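Local coordinates for tartronic semialdehyde reductase (Salmonella typhimurium, PDB 1YB4), which catalyses the NAD(P)H-dependent reduction of tartronate semialdehyde (2-hydroxy-3-oxopropanoate) to (R)-glycerate, at residues M4-G12 against L22-T33; D116-G124 against G164-K172. All blocks are in the same frame, centred on the assembly; numbering follows the deposited sequence.

Contact 1 (M4-G12 against L22-T33)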
loop_
_atom_site.group_PDB
_atom_site.type_symbol
_atom_site.label_atom_id
_atom_site.label_comp_id
_atom_site.label_asym_id
_atom_site.label_seq_id
_atom_site.Cartn_x
_atom_site.Cartn_y
_atom_site.Cartn_z
HETATM N N MSE A 4 -41.419 -5.227 26.675
HETATM C CA MSE A 4 -42.818 -4.824 26.305
HETATM C C MSE A 4 -43.318 -5.674 25.143
HETATM O O MSE A 4 -43.134 -6.893 25.125
HETATM C CB MSE A 4 -42.852 -3.353 25.877
HETATM C CG MSE A 4 -42.332 -2.361 26.906
HETATM SE SE MSE A 4 -42.361 -0.540 26.221
HETATM C CE MSE A 4 -40.473 -0.122 26.389
ATOM N N LYS A 5 -43.975 -5.013 24.191
ATOM C CA LYS A 5 -44.464 -5.662 22.979
ATOM C C LYS A 5 -43.443 -5.265 21.912
ATOM O O LYS A 5 -43.281 -4.076 21.596
ATOM C CB LYS A 5 -45.858 -5.152 22.601
ATOM C CG LYS A 5 -46.006 -3.639 22.568
ATOM C CD LYS A 5 -47.205 -3.215 21.710
ATOM C CE LYS A 5 -48.507 -3.921 22.110
ATOM N NZ LYS A 5 -48.993 -3.557 23.468
ATOM N N LEU A 6 -42.762 -6.266 21.357
ATOM C CA LEU A 6 -41.701 -6.024 20.388
ATOM C C LEU A 6 -42.015 -6.431 18.973
ATOM O O LEU A 6 -42.999 -7.118 18.726
ATOM C CB LEU A 6 -40.431 -6.748 20.844
ATOM C CG LEU A 6 -40.148 -6.725 22.353
ATOM C CD1 LEU A 6 -38.910 -7.566 22.657
ATOM C CD2 LEU A 6 -39.974 -5.283 22.833
ATOM N N GLY A 7 -41.148 -5.995 18.058
ATOM C CA GLY A 7 -41.279 -6.295 16.640
ATOM C C GLY A 7 -39.915 -6.567 16.015
ATOM O O GLY A 7 -38.933 -5.913 16.353
ATOM N N PHE A 8 -39.845 -7.544 15.115
ATOM C CA PHE A 8 -38.592 -7.912 14.453
ATOM C C PHE A 8 -38.826 -7.864 12.944
ATOM O O PHE A 8 -39.665 -8.588 12.418
ATOM C CB PHE A 8 -38.158 -9.325 14.869
ATOM C CG PHE A 8 -36.682 -9.446 15.161
ATOM C CD1 PHE A 8 -36.191 -9.221 16.444
ATOM C CD2 PHE A 8 -35.784 -9.752 14.148
ATOM C CE1 PHE A 8 -34.832 -9.301 16.714
ATOM C CE2 PHE A 8 -34.423 -9.832 14.410
ATOM C CZ PHE A 8 -33.946 -9.607 15.694
ATOM N N ILE A 9 -38.075 -7.016 12.248
ATOM C CA ILE A 9 -38.259 -6.857 10.809
ATOM C C ILE A 9 -37.256 -7.590 9.922
ATOM O O ILE A 9 -37.318 -7.496 8.703
ATOM C CB ILE A 9 -38.291 -5.352 10.439
ATOM C CG1 ILE A 9 -39.481 -4.706 11.133
ATOM C CG2 ILE A 9 -38.412 -5.150 8.938
ATOM C CD1 ILE A 9 -39.751 -3.290 10.697
ATOM N N GLY A 10 -36.345 -8.342 10.516
ATOM C CA GLY A 10 -35.397 -9.062 9.697
ATOM C C GLY A 10 -34.996 -10.378 10.316
ATOM O O GLY A 10 -34.429 -10.415 11.405
ATOM N N LEU A 11 -35.299 -11.473 9.638
ATOM C CA LEU A 11 -34.913 -12.769 10.161
ATOM C C LEU A 11 -33.741 -13.274 9.334
ATOM O O LEU A 11 -33.075 -12.500 8.643
ATOM C CB LEU A 11 -36.106 -13.736 10.128
ATOM C CG LEU A 11 -37.271 -13.247 11.017
ATOM C CD1 LEU A 11 -38.455 -14.203 10.951
ATOM C CD2 LEU A 11 -36.789 -13.116 12.457
ATOM N N GLY A 12 -33.459 -14.561 9.404
ATOM C CA GLY A 12 -32.342 -15.052 8.631
ATOM C C GLY A 12 -31.160 -15.348 9.519
ATOM O O GLY A 12 -31.242 -15.231 10.737
ATOM N N LEU A 22 -35.542 -13.582 22.015
ATOM C CA LEU A 22 -36.473 -12.634 22.625
ATOM C C LEU A 22 -37.805 -13.337 22.931
ATOM O O LEU A 22 -38.413 -13.125 23.989
ATOM C CB LEU A 22 -36.722 -11.450 21.690
ATOM C CG LEU A 22 -35.565 -10.468 21.478
ATOM C CD1 LEU A 22 -35.965 -9.472 20.427
ATOM C CD2 LEU A 22 -35.228 -9.749 22.782
ATOM N N ALA A 23 -38.242 -14.184 22.001
ATOM C CA ALA A 23 -39.483 -14.922 22.164
ATOM C C ALA A 23 -39.355 -15.916 23.316
ATOM O O ALA A 23 -40.290 -16.111 24.096
ATOM C CB ALA A 23 -39.822 -15.642 20.870
ATOM N N ARG A 24 -38.184 -16.524 23.431
ATOM C CA ARG A 24 -37.927 -17.501 24.479
ATOM C C ARG A 24 -37.949 -16.867 25.863
ATOM O O ARG A 24 -38.057 -17.569 26.862
ATOM C CB ARG A 24 -36.567 -18.171 24.258
ATOM C CG ARG A 24 -36.327 -19.422 25.096
ATOM C CD ARG A 24 -36.356 -20.662 24.212
ATOM N NE ARG A 24 -35.204 -20.713 23.320
ATOM C CZ ARG A 24 -35.101 -21.551 22.297
ATOM N NH1 ARG A 24 -34.013 -21.542 21.528
ATOM N NH2 ARG A 24 -36.094 -22.389 22.036
ATOM N N ALA A 25 -37.834 -15.547 25.933
ATOM C CA ALA A 25 -37.842 -14.879 27.229
ATOM C C ALA A 25 -39.241 -14.448 27.653
ATOM O O ALA A 25 -39.402 -13.785 28.679
ATOM C CB ALA A 25 -36.919 -13.682 27.211
ATOM N N GLY A 26 -40.245 -14.811 26.858
ATOM C CA GLY A 26 -41.617 -14.467 27.197
ATOM C C GLY A 26 -42.244 -13.323 26.419
ATOM O O GLY A 26 -43.456 -13.100 26.496
ATOM N N HIS A 27 -41.431 -12.592 25.668
ATOM C CA HIS A 27 -41.938 -11.466 24.899
ATOM C C HIS A 27 -42.797 -11.907 23.721
ATOM O O HIS A 27 -42.625 -12.999 23.179
ATOM C CB HIS A 27 -40.769 -10.606 24.416
ATOM C CG HIS A 27 -39.977 -10.006 25.532
ATOM N ND1 HIS A 27 -40.448 -8.959 26.294
ATOM C CD2 HIS A 27 -38.786 -10.359 26.071
ATOM C CE1 HIS A 27 -39.583 -8.696 27.259
ATOM N NE2 HIS A 27 -38.567 -9.533 27.146
ATOM N N GLN A 28 -43.745 -11.059 23.345
ATOM C CA GLN A 28 -44.604 -11.368 22.219
ATOM C C GLN A 28 -44.057 -10.567 21.057
ATOM O O GLN A 28 -43.996 -9.338 21.108
ATOM C CB GLN A 28 -46.054 -10.965 22.501
ATOM C CG GLN A 28 -47.064 -11.851 21.782
ATOM C CD GLN A 28 -47.096 -13.281 22.332
ATOM O OE1 GLN A 28 -46.072 -13.979 22.381
ATOM N NE2 GLN A 28 -48.282 -13.721 22.746
ATOM N N LEU A 29 -43.649 -11.273 20.015
ATOM C CA LEU A 29 -43.076 -10.634 18.852
ATOM C C LEU A 29 -43.880 -10.752 17.581
ATOM O O LEU A 29 -44.407 -11.814 17.248
ATOM C CB LEU A 29 -41.688 -11.203 18.577
ATOM C CG LEU A 29 -40.471 -10.583 19.257
ATOM C CD1 LEU A 29 -40.657 -10.500 20.765
ATOM C CD2 LEU A 29 -39.263 -11.427 18.901
ATOM N N HIS A 30 -43.961 -9.640 16.867
ATOM C CA HIS A 30 -44.632 -9.621 15.590
ATOM C C HIS A 30 -43.447 -9.496 14.646
ATOM O O HIS A 30 -42.799 -8.453 14.575
ATOM C CB HIS A 30 -45.569 -8.421 15.501
ATOM C CG HIS A 30 -46.887 -8.636 16.181
ATOM N ND1 HIS A 30 -47.923 -9.323 15.589
ATOM C CD2 HIS A 30 -47.345 -8.231 17.392
ATOM C CE1 HIS A 30 -48.965 -9.328 16.403
ATOM N NE2 HIS A 30 -48.641 -8.671 17.502
ATOM N N VAL A 31 -43.146 -10.590 13.955
ATOM C CA VAL A 31 -42.010 -10.642 13.050
ATOM C C VAL A 31 -42.395 -10.561 11.586
ATOM O O VAL A 31 -43.573 -10.568 11.243
ATOM C CB VAL A 31 -41.213 -11.937 13.264
ATOM C CG1 VAL A 31 -40.964 -12.144 14.755
ATOM C CG2 VAL A 31 -41.959 -13.113 12.673
ATOM N N THR A 32 -41.378 -10.498 10.730
ATOM C CA THR A 32 -41.555 -10.420 9.281
ATOM C C THR A 32 -40.199 -10.521 8.591
ATOM O O THR A 32 -39.179 -10.154 9.167
ATOM C CB THR A 32 -42.193 -9.085 8.854
ATOM O OG1 THR A 32 -42.564 -9.161 7.477
ATOM C CG2 THR A 32 -41.204 -7.941 9.016
ATOM N N THR A 33 -40.195 -11.016 7.358
ATOM C CA THR A 33 -38.969 -11.161 6.569
ATOM C C THR A 33 -39.375 -11.760 5.229
ATOM O O THR A 33 -40.513 -12.218 5.079
ATOM C CB THR A 33 -37.921 -12.080 7.276
ATOM O OG1 THR A 33 -36.771 -12.238 6.437
ATOM C CG2 THR A 33 -38.508 -13.446 7.579
#

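Contact 2 (D116-G124 against G164-K172)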
loop_
_atom_site.group_PDB
_atom_site.type_symbol
_atom_site.label_atom_id
_atom_site.label_comp_id
_atom_site.label_asym_id
_atom_site.label_seq_id
_atom_site.Cartn_x
_atom_site.Cartn_y
_atom_site.Cartn_z
ATOM N N ASP A 116 -37.882 7.303 18.847
ATOM C CA ASP A 116 -36.482 7.257 19.238
ATOM C C ASP A 116 -35.778 6.239 18.337
ATOM O O ASP A 116 -36.413 5.321 17.802
ATOM C CB ASP A 116 -36.345 6.858 20.707
ATOM C CG ASP A 116 -36.767 7.969 21.652
ATOM O OD1 ASP A 116 -36.259 9.103 21.506
ATOM O OD2 ASP A 116 -37.598 7.708 22.543
ATOM N N TYR A 117 -34.469 6.414 18.167
ATOM C CA TYR A 117 -33.668 5.547 17.310
ATOM C C TYR A 117 -32.368 5.157 17.986
ATOM O O TYR A 117 -31.655 5.998 18.533
ATOM C CB TYR A 117 -33.347 6.285 16.005
ATOM C CG TYR A 117 -32.707 5.454 14.907
ATOM C CD1 TYR A 117 -33.415 5.152 13.740
ATOM C CD2 TYR A 117 -31.396 4.987 15.021
ATOM C CE1 TYR A 117 -32.837 4.410 12.706
ATOM C CE2 TYR A 117 -30.811 4.240 13.997
ATOM C CZ TYR A 117 -31.538 3.958 12.844
ATOM O OH TYR A 117 -30.966 3.232 11.826
ATOM N N LEU A 118 -32.075 3.867 17.963
ATOM C CA LEU A 118 -30.827 3.377 18.516
ATOM C C LEU A 118 -30.174 2.593 17.397
ATOM O O LEU A 118 -30.811 1.712 16.822
ATOM C CB LEU A 118 -31.045 2.416 19.693
ATOM C CG LEU A 118 -31.531 2.849 21.075
ATOM C CD1 LEU A 118 -31.399 1.652 22.020
ATOM C CD2 LEU A 118 -30.727 4.044 21.587
ATOM N N ASP A 119 -28.938 2.928 17.043
ATOM C CA ASP A 119 -28.254 2.136 16.034
ATOM C C ASP A 119 -27.347 1.286 16.902
ATOM O O ASP A 119 -26.498 1.796 17.627
ATOM C CB ASP A 119 -27.448 2.995 15.045
ATOM C CG ASP A 119 -26.526 3.998 15.726
ATOM O OD1 ASP A 119 -27.022 4.986 16.306
ATOM O OD2 ASP A 119 -25.297 3.808 15.668
ATOM N N ALA A 120 -27.571 -0.017 16.873
ATOM C CA ALA A 120 -26.773 -0.905 17.690
ATOM C C ALA A 120 -26.222 -2.088 16.892
ATOM O O ALA A 120 -26.661 -3.238 17.064
ATOM C CB ALA A 120 -27.597 -1.398 18.878
ATOM N N PRO A 121 -25.268 -1.816 15.984
ATOM C CA PRO A 121 -24.678 -2.895 15.190
ATOM C C PRO A 121 -24.172 -3.974 16.144
ATOM O O PRO A 121 -23.884 -3.691 17.315
ATOM C CB PRO A 121 -23.542 -2.198 14.439
ATOM C CG PRO A 121 -23.256 -0.952 15.268
ATOM C CD PRO A 121 -24.635 -0.522 15.673
ATOM N N VAL A 122 -24.066 -5.206 15.654
ATOM C CA VAL A 122 -23.609 -6.296 16.499
ATOM C C VAL A 122 -22.457 -7.079 15.878
ATOM O O VAL A 122 -22.235 -7.028 14.672
ATOM C CB VAL A 122 -24.770 -7.273 16.786
ATOM C CG1 VAL A 122 -25.286 -7.860 15.503
ATOM C CG2 VAL A 122 -24.302 -8.374 17.682
ATOM N N SER A 123 -21.708 -7.783 16.714
ATOM C CA SER A 123 -20.623 -8.623 16.227
ATOM C C SER A 123 -20.602 -9.900 17.061
ATOM O O SER A 123 -20.875 -9.868 18.259
ATOM C CB SER A 123 -19.271 -7.887 16.285
ATOM O OG SER A 123 -19.042 -7.240 17.523
ATOM N N GLY A 124 -20.312 -11.025 16.415
ATOM C CA GLY A 124 -20.267 -12.298 17.109
ATOM C C GLY A 124 -20.693 -13.422 16.183
ATOM O O GLY A 124 -20.436 -14.600 16.439
ATOM N N GLY A 164 -23.888 9.106 20.721
ATOM C CA GLY A 164 -25.139 9.426 20.071
ATOM C C GLY A 164 -25.324 8.667 18.777
ATOM O O GLY A 164 -24.406 7.985 18.322
ATOM N N ASN A 165 -26.512 8.797 18.187
ATOM C CA ASN A 165 -26.870 8.130 16.934
ATOM C C ASN A 165 -25.804 8.205 15.852
ATOM O O ASN A 165 -25.425 9.290 15.413
ATOM C CB ASN A 165 -28.187 8.702 16.403
ATOM C CG ASN A 165 -29.408 8.044 17.040
ATOM O OD1 ASN A 165 -30.440 8.685 17.237
ATOM N ND2 ASN A 165 -29.296 6.749 17.353
ATOM N N GLY A 166 -25.336 7.036 15.423
ATOM C CA GLY A 166 -24.306 6.967 14.404
ATOM C C GLY A 166 -23.003 6.434 14.974
ATOM O O GLY A 166 -22.210 5.808 14.269
ATOM N N ASP A 167 -22.780 6.677 16.261
ATOM C CA ASP A 167 -21.561 6.216 16.920
ATOM C C ASP A 167 -21.571 4.708 17.085
ATOM O O ASP A 167 -20.527 4.091 17.282
ATOM C CB ASP A 167 -21.406 6.875 18.291
ATOM C CG ASP A 167 -21.084 8.357 18.195
ATOM O OD1 ASP A 167 -21.129 8.915 17.072
ATOM O OD2 ASP A 167 -20.796 8.964 19.252
ATOM N N GLY A 168 -22.757 4.119 17.022
ATOM C CA GLY A 168 -22.857 2.678 17.152
ATOM C C GLY A 168 -22.239 2.076 15.912
ATOM O O GLY A 168 -21.365 1.209 15.982
ATOM N N GLN A 169 -22.687 2.563 14.762
ATOM C CA GLN A 169 -22.183 2.086 13.493
ATOM C C GLN A 169 -20.700 2.408 13.379
ATOM O O GLN A 169 -19.889 1.575 12.969
ATOM C CB GLN A 169 -22.944 2.750 12.351
ATOM C CG GLN A 169 -24.445 2.432 12.319
ATOM C CD GLN A 169 -24.721 0.944 12.224
ATOM O OE1 GLN A 169 -23.804 0.145 12.017
ATOM N NE2 GLN A 169 -25.988 0.560 12.373
ATOM N N THR A 170 -20.338 3.621 13.761
ATOM C CA THR A 170 -18.955 4.010 13.660
ATOM C C THR A 170 -18.084 3.093 14.505
ATOM O O THR A 170 -16.936 2.796 14.136
ATOM C CB THR A 170 -18.762 5.456 14.097
ATOM O OG1 THR A 170 -19.440 6.324 13.179
ATOM C CG2 THR A 170 -17.263 5.794 14.157
ATOM N N CYS A 171 -18.634 2.625 15.624
ATOM C CA CYS A 171 -17.885 1.753 16.522
ATOM C C CYS A 171 -17.671 0.380 15.884
ATOM O O CYS A 171 -16.598 -0.210 15.988
ATOM C CB CYS A 171 -18.623 1.611 17.847
ATOM S SG CYS A 171 -17.638 0.842 19.146
ATOM N N LYS A 172 -18.699 -0.129 15.218
ATOM C CA LYS A 172 -18.582 -1.421 14.561
ATOM C C LYS A 172 -17.526 -1.352 13.449
ATOM O O LYS A 172 -16.677 -2.232 13.355
ATOM C CB LYS A 172 -19.932 -1.841 13.973
ATOM C CG LYS A 172 -19.902 -3.143 13.170
ATOM C CD LYS A 172 -19.488 -4.320 14.030
ATOM C CE LYS A 172 -19.467 -5.608 13.223
ATOM N NZ LYS A 172 -20.764 -5.815 12.512
HETATM O O HOH W 1 -32.782 8.816 18.513
HETATM O O HOH W 2 -28.534 2.546 11.990
#

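Contact 1 (M4-G12 against L22-T33)
Phe8 and Leu6 of strand 5-8 bond to strand 28-31, which runs parallel to it. Phe8 N donates to His30 O at 3.1 Å. His30 N returns a bond to Leu6 O at 3.3 Å. The bond from Leu6 N to Gln28 O is weak. Gly7 has no side chain, and its CA lies 3.4 Å from His30 O. The short strand segments cross at -29°.

Leu6, Phe8, Leu29 and Val31 share one face of the sheet. Leu29 CD1 lies against Leu6 CB at 3.8 Å, and also touches Leu6 CD1. That same Leu6 methyl approaches the His27 ring obliquely. Leu22 reaches in from helix 15-24, and its CD1 meets the edge of the Phe8 ring, 3.9 Å from CE1. Further along, Leu11 crosses Thr33 at about a right angle. Thr33 OG1 is anti to the backbone N (chi1 177°), and this turns CG2 onto Leu11 CD1 at 3.5 Å. Ile9 and Thr32 lie side by side, with their CG2 methyls 3.9 Å apart.

Gly26 ends helix 15-24 with a Schellman motif, and the chain then enters strand 28-31. Met18 and Ala19 of the helix also touch Phe8. Leu151 of helix 142-155 packs on Leu6 and His27. Gly7 and, just past the strand, Ile9 bond to strand 61-64 on the other side.

The strands and helix form the first beta-alpha-beta unit of the Rossmann fold. Gly10 and Gly12 fit a GxGxxG pattern, consistent with a dinucleotide-binding turn. The backbone bonds fix the strand register, while the apolar face seats the helix. The pairing is consistent with holding the end of strand 5-8, from which the glycine turn leaves the sheet.

Contact 2 (D116-G124 against G164-K172)
The start of long helix 167-195 meets strand 115-123 here, and Asp119 of the strand joins them by accepting hydrogen bonds from N-H groups around the helix start. Its OD1 takes bonds from Gly166 N at 2.8 Å and from Asn165 ND2 at 3.1 Å. The Gly166 bond comes from above the carboxylate plane, while Asn165 arrives nearly along the C-O axis. OD2 takes a bond from Gln169 N at 3.0 Å, and a weak bond from Gly168 N. CG of Asp119 stands between the backbone N and the carbonyl carbon (chi1 50°), which brings both oxygens to the helix.

Asn165 ND2 also donates to Tyr117 O at 2.7 Å. Both acceptors lie close to the plane of its amide, so the two bonds fix the rotation of the amide. The Asn165 amide stands nearly perpendicular to the Tyr117 ring, 87° apart, with ND2 at the ring edge.

Pro121 packs on the helix, its CB 3.7 Å from Lys172 CB. The lysine chain bends at chi2 and chi4, and its NZ bonds to Val122 O at 2.9 Å. Ser97 OG is a second partner of NZ. Gln169 NE2 donates to Ser96 O.

Lys172 is the predicted active-site residue, and the two bonds at NZ are consistent with holding the end of its chain in place. The backbone N-H groups around the helix start should stabilise negative charge on Asp119.

Both contacts involve the same mixed sheet, and their centres lie about 20 Å apart. Contact 1 is at an outer strand and is partly buried, with exposed residues at one end. Contact 2 is buried, nearer the centre of the chain, and has no exposed residue among those that touch. Contact 1 joins neighbours in sequence within one beta-alpha-beta unit, by strand pairing and apolar side chains. Contact 2 joins the sheet to the helix that leads out of the nucleotide-binding domain, and relies on a carboxylate, an amide and an amine. Contact 1 includes a likely cofactor-binding turn, and contact 2 includes the predicted active-site lysine.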